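Local coordinates for protein nucleoside-diphosphate sugar epimerase (SulA family) (PDB 3OH8) that probably acts on nucleotide-linked sugars as an NAD(P)-dependent epimerase of the SulA family, at residues 255-269 with 409-421. Residues are numbered along the deposited sequence; the frame is centred on the assembly and turned at random.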
loop_
_atom_site.group_PDB
_atom_site.type_symbol
_atom_site.label_atom_id
_atom_site.label_comp_id
_atom_site.label_asym_id
_atom_site.label_seq_id
_atom_site.Cartn_x
_atom_site.Cartn_y
_atom_site.Cartn_z
ATOM N N VAL A 255 4.871 17.661 2.612
ATOM C CA VAL A 255 5.811 18.262 3.551
ATOM C C VAL A 255 6.405 19.528 2.934
ATOM O O VAL A 255 7.043 20.338 3.626
ATOM C CB VAL A 255 6.939 17.288 3.913
ATOM C CG1 VAL A 255 6.394 16.117 4.758
ATOM C CG2 VAL A 255 7.594 16.778 2.647
ATOM N N GLY A 256 6.184 19.692 1.632
ATOM C CA GLY A 256 6.581 20.895 0.915
ATOM C C GLY A 256 5.943 22.125 1.527
ATOM O O GLY A 256 6.359 23.250 1.263
ATOM N N PHE A 257 4.914 21.906 2.340
ATOM C CA PHE A 257 4.305 22.968 3.127
ATOM C C PHE A 257 5.358 23.725 3.949
ATOM O O PHE A 257 5.234 24.932 4.157
ATOM C CB PHE A 257 3.258 22.376 4.070
ATOM C CG PHE A 257 2.659 23.378 5.024
ATOM C CD1 PHE A 257 1.532 24.114 4.666
ATOM C CD2 PHE A 257 3.211 23.582 6.279
ATOM C CE1 PHE A 257 0.968 25.041 5.541
ATOM C CE2 PHE A 257 2.659 24.508 7.156
ATOM C CZ PHE A 257 1.533 25.240 6.783
ATOM N N TYR A 258 6.368 23.004 4.431
ATOM C CA TYR A 258 7.376 23.588 5.306
ATOM C C TYR A 258 8.463 24.297 4.509
ATOM O O TYR A 258 9.395 24.885 5.082
ATOM C CB TYR A 258 7.990 22.512 6.221
ATOM C CG TYR A 258 6.950 21.813 7.044
ATOM C CD1 TYR A 258 6.279 22.485 8.057
ATOM C CD2 TYR A 258 6.610 20.486 6.789
ATOM C CE1 TYR A 258 5.304 21.854 8.811
ATOM C CE2 TYR A 258 5.630 19.841 7.539
ATOM C CZ TYR A 258 4.984 20.530 8.537
ATOM O OH TYR A 258 4.023 19.910 9.265
ATOM N N GLY A 259 8.335 24.244 3.191
ATOM C CA GLY A 259 9.353 24.789 2.319
ATOM C C GLY A 259 10.268 23.672 1.865
ATOM O O GLY A 259 10.290 22.586 2.459
ATOM N N HIS A 260 11.034 23.931 0.813
ATOM C CA HIS A 260 11.895 22.899 0.256
ATOM C C HIS A 260 13.124 22.645 1.127
ATOM O O HIS A 260 13.694 21.558 1.096
ATOM C CB HIS A 260 12.276 23.219 -1.202
ATOM C CG HIS A 260 13.390 24.209 -1.348
ATOM N ND1 HIS A 260 14.695 23.830 -1.576
ATOM C CD2 HIS A 260 13.393 25.562 -1.321
ATOM C CE1 HIS A 260 15.456 24.906 -1.673
ATOM N NE2 HIS A 260 14.689 25.971 -1.523
ATOM N N ASP A 261 13.507 23.629 1.935
ATOM C CA ASP A 261 14.764 23.523 2.672
ATOM C C ASP A 261 14.721 24.227 4.026
ATOM O O ASP A 261 14.773 25.454 4.083
ATOM C CB ASP A 261 15.887 24.099 1.805
ATOM C CG ASP A 261 17.258 23.984 2.448
ATOM O OD1 ASP A 261 17.367 23.484 3.591
ATOM O OD2 ASP A 261 18.234 24.403 1.790
ATOM N N ARG A 262 14.638 23.446 5.112
ATOM C CA ARG A 262 14.638 23.995 6.479
ATOM C C ARG A 262 15.861 23.566 7.309
ATOM O O ARG A 262 15.877 23.716 8.529
ATOM C CB ARG A 262 13.353 23.619 7.237
ATOM C CG ARG A 262 12.070 24.268 6.705
ATOM C CD ARG A 262 11.924 25.723 7.156
ATOM N NE ARG A 262 11.266 25.859 8.454
ATOM C CZ ARG A 262 9.951 25.980 8.629
ATOM N NH1 ARG A 262 9.127 25.971 7.583
ATOM N NH2 ARG A 262 9.458 26.118 9.856
ATOM N N GLY A 263 16.883 23.037 6.649
ATOM C CA GLY A 263 18.112 22.682 7.339
ATOM C C GLY A 263 17.926 21.562 8.350
ATOM O O GLY A 263 17.367 20.508 8.033
ATOM N N ASP A 264 18.391 21.792 9.575
ATOM C CA ASP A 264 18.313 20.780 10.619
ATOM C C ASP A 264 17.112 20.968 11.541
ATOM O O ASP A 264 16.969 20.247 12.525
ATOM C CB ASP A 264 19.602 20.753 11.434
ATOM C CG ASP A 264 20.784 20.212 10.646
ATOM O OD1 ASP A 264 20.572 19.554 9.606
ATOM O OD2 ASP A 264 21.933 20.441 11.080
ATOM N N GLU A 265 16.249 21.927 11.218
ATOM C CA GLU A 265 15.070 22.178 12.036
ATOM C C GLU A 265 14.114 20.994 11.951
ATOM O O GLU A 265 13.789 20.527 10.859
ATOM C CB GLU A 265 14.356 23.445 11.574
ATOM C CG GLU A 265 13.108 23.763 12.370
ATOM C CD GLU A 265 12.326 24.908 11.768
ATOM O OE1 GLU A 265 12.843 25.524 10.814
ATOM O OE2 GLU A 265 11.205 25.196 12.242
ATOM N N ILE A 266 13.689 20.497 13.107
ATOM C CA ILE A 266 12.771 19.373 13.150
ATOM C C ILE A 266 11.376 19.904 12.871
ATOM O O ILE A 266 10.877 20.757 13.598
ATOM C CB ILE A 266 12.796 18.685 14.520
ATOM C CG1 ILE A 266 14.127 17.949 14.718
ATOM C CG2 ILE A 266 11.633 17.722 14.655
ATOM C CD1 ILE A 266 14.278 17.312 16.083
ATOM N N LEU A 267 10.757 19.418 11.805
ATOM C CA LEU A 267 9.459 19.939 11.381
ATOM C C LEU A 267 8.294 19.118 11.933
ATOM O O LEU A 267 8.186 17.913 11.690
ATOM C CB LEU A 267 9.388 20.006 9.848
ATOM C CG LEU A 267 10.524 20.827 9.222
ATOM C CD1 LEU A 267 10.670 20.515 7.729
ATOM C CD2 LEU A 267 10.292 22.327 9.460
ATOM N N THR A 268 7.422 19.798 12.664
ATOM C CA THR A 268 6.261 19.190 13.298
ATOM C C THR A 268 5.022 19.882 12.755
ATOM O O THR A 268 5.126 20.918 12.117
ATOM C CB THR A 268 6.328 19.403 14.827
ATOM O OG1 THR A 268 7.342 18.551 15.379
ATOM C CG2 THR A 268 5.009 19.089 15.486
ATOM N N GLU A 269 3.841 19.337 13.020
ATOM C CA GLU A 269 2.628 20.002 12.567
ATOM C C GLU A 269 2.473 21.374 13.229
ATOM O O GLU A 269 1.598 22.159 12.856
ATOM C CB GLU A 269 1.402 19.118 12.801
ATOM C CG GLU A 269 1.430 17.784 12.006
ATOM C CD GLU A 269 2.202 16.666 12.706
ATOM O OE1 GLU A 269 2.777 16.906 13.791
ATOM O OE2 GLU A 269 2.227 15.534 12.176
ATOM N N ALA A 409 17.745 15.515 -3.519
ATOM C CA ALA A 409 18.668 16.012 -2.500
ATOM C C ALA A 409 18.717 17.523 -2.471
ATOM O O ALA A 409 19.382 18.098 -1.616
ATOM C CB ALA A 409 20.064 15.445 -2.710
ATOM N N LEU A 410 18.026 18.170 -3.409
ATOM C CA LEU A 410 17.911 19.619 -3.365
ATOM C C LEU A 410 16.973 20.043 -2.241
ATOM O O LEU A 410 17.044 21.174 -1.757
ATOM C CB LEU A 410 17.457 20.200 -4.710
ATOM C CG LEU A 410 18.536 20.156 -5.799
ATOM C CD1 LEU A 410 18.023 20.785 -7.062
ATOM C CD2 LEU A 410 19.793 20.867 -5.324
ATOM N N ALA A 411 16.098 19.133 -1.829
ATOM C CA ALA A 411 15.235 19.368 -0.680
ATOM C C ALA A 411 15.904 18.880 0.605
ATOM O O ALA A 411 16.754 17.989 0.579
ATOM C CB ALA A 411 13.864 18.673 -0.882
ATOM N N SER A 412 15.525 19.481 1.725
ATOM C CA SER A 412 15.998 19.060 3.036
ATOM C C SER A 412 14.886 19.340 4.028
ATOM O O SER A 412 14.646 20.488 4.406
ATOM C CB SER A 412 17.254 19.824 3.434
ATOM O OG SER A 412 17.753 19.381 4.682
ATOM N N GLN A 413 14.189 18.284 4.425
ATOM C CA GLN A 413 13.041 18.420 5.306
ATOM C C GLN A 413 13.164 17.379 6.406
ATOM O O GLN A 413 13.012 16.178 6.157
ATOM C CB GLN A 413 11.737 18.267 4.509
ATOM C CG GLN A 413 11.519 19.398 3.497
ATOM C CD GLN A 413 10.969 18.932 2.155
ATOM O OE1 GLN A 413 10.324 19.701 1.437
ATOM N NE2 GLN A 413 11.223 17.677 1.810
ATOM N N ARG A 414 13.484 17.847 7.610
ATOM C CA ARG A 414 13.674 16.961 8.744
ATOM C C ARG A 414 12.349 16.800 9.480
ATOM O O ARG A 414 12.206 17.235 10.626
ATOM C CB ARG A 414 14.763 17.497 9.672
ATOM C CG ARG A 414 15.222 16.511 10.743
ATOM C CD ARG A 414 16.252 17.151 11.672
ATOM N NE ARG A 414 16.776 16.192 12.636
ATOM C CZ ARG A 414 17.699 16.472 13.552
ATOM N NH1 ARG A 414 18.211 17.696 13.632
ATOM N NH2 ARG A 414 18.107 15.523 14.390
ATOM N N THR A 415 11.386 16.164 8.812
ATOM C CA THR A 415 10.023 16.101 9.311
ATOM C C THR A 415 9.856 15.027 10.398
ATOM O O THR A 415 10.463 13.949 10.340
ATOM C CB THR A 415 9.021 15.843 8.162
ATOM O OG1 THR A 415 9.444 16.531 6.972
ATOM C CG2 THR A 415 7.638 16.337 8.547
ATOM N N ALA A 416 9.042 15.335 11.399
ATOM C CA ALA A 416 8.638 14.346 12.400
ATOM C C ALA A 416 7.119 14.153 12.353
ATOM O O ALA A 416 6.367 15.123 12.195
ATOM C CB ALA A 416 9.091 14.771 13.812
ATOM N N PRO A 417 6.671 12.893 12.456
ATOM C CA PRO A 417 5.237 12.593 12.558
ATOM C C PRO A 417 4.763 12.793 13.996
ATOM O O PRO A 417 4.322 11.854 14.659
ATOM C CB PRO A 417 5.161 11.122 12.144
ATOM C CG PRO A 417 6.503 10.546 12.587
ATOM C CD PRO A 417 7.512 11.681 12.488
ATOM N N ALA A 418 4.868 14.025 14.481
ATOM C CA ALA A 418 4.600 14.310 15.891
ATOM C C ALA A 418 3.159 14.001 16.289
ATOM O O ALA A 418 2.906 13.419 17.348
ATOM C CB ALA A 418 4.939 15.772 16.218
ATOM N N ALA A 419 2.219 14.395 15.437
ATOM C CA ALA A 419 0.809 14.206 15.723
ATOM C C ALA A 419 0.465 12.709 15.829
ATOM O O ALA A 419 -0.305 12.292 16.702
ATOM C CB ALA A 419 -0.026 14.884 14.656
ATOM N N LEU A 420 1.040 11.899 14.944
ATOM C CA LEU A 420 0.790 10.460 14.978
ATOM C C LEU A 420 1.440 9.799 16.202
ATOM O O LEU A 420 0.835 8.953 16.863
ATOM C CB LEU A 420 1.275 9.803 13.684
ATOM C CG LEU A 420 0.408 10.162 12.471
ATOM C CD1 LEU A 420 1.048 9.699 11.179
ATOM C CD2 LEU A 420 -0.995 9.574 12.643
ATOM N N GLU A 421 2.676 10.192 16.498
ATOM C CA GLU A 421 3.369 9.660 17.668
ATOM C C GLU A 421 2.594 10.004 18.941
ATOM O O GLU A 421 2.528 9.194 19.864
ATOM C CB GLU A 421 4.805 10.176 17.740
ATOM C CG GLU A 421 5.722 9.577 16.676
ATOM C CD GLU A 421 7.036 10.327 16.535
ATOM O OE1 GLU A 421 7.072 11.545 16.821
ATOM O OE2 GLU A 421 8.030 9.699 16.117
HETATM O O HOH W 1 14.325 20.561 8.193
HETATM O O HOH W 2 2.079 12.960 12.379
#
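Strand 412-415 makes short, weakly bonded parallel bridges with two pieces of 255-269, each inclined at 63° to it, on either side of a type II' turn from Arg262 to Glu265: Asp261 lies beside Ser412 and Leu267 beside Thr415. Ser412 N donates to His260 O (2.8 Å) and Ser412 O receives Arg262 N; farther along, Leu267 N meets Arg414 O, and Leu267 O takes Ala416 N at 2.7 Å. Between these pairs the chains part, and a water fills in, accepting from Arg414 N and donating to the carbonyls of Gly263 and Glu265. Gly263, with its positive phi, suits the turn.

Arg414 spans the corner. Because its side chain leaves the backbone trans to N (chi1 -169°) and stays extended to NE, it brings NH1 to Asp264 O (3.0 Å), in the carbonyl plane and on a lone pair, while Ile266 CG1 packs over one guanidinium face, off-centre; the long aliphatic stem and flat head let one residue serve both. Buried Leu267 sets CD1 against Gln413 CA and Arg414 N, while CB covers the Tyr258 ring and CD2 the Arg262 guanidinium; its forked end suits it to face strand and guanidinium together. Thr415 presents OG1 and CG2 to Val255 CG1, and its hydroxyl also bonds Ser338, so this branched residue meets apolar and polar neighbours at once.

At the far end, Glu269, bent at chi2 (85°), reaches the first turn of helix 418-422. Its OE1 accepts Ala419 N (3.1 Å) from above the carboxylate plane; OE2 accepts from Asn363 N and, through a second water, is linked to Leu420 N. Small Ala418 and Ala419 let the acid come this close, and Thr268 CG2 presses tightly on Ala418 CB (3.4 Å).

These bridges, with Glu269's helix contact, fasten the segment after strand 248-254 of the Rossmann-type epimerase fold to the DUF1731 region.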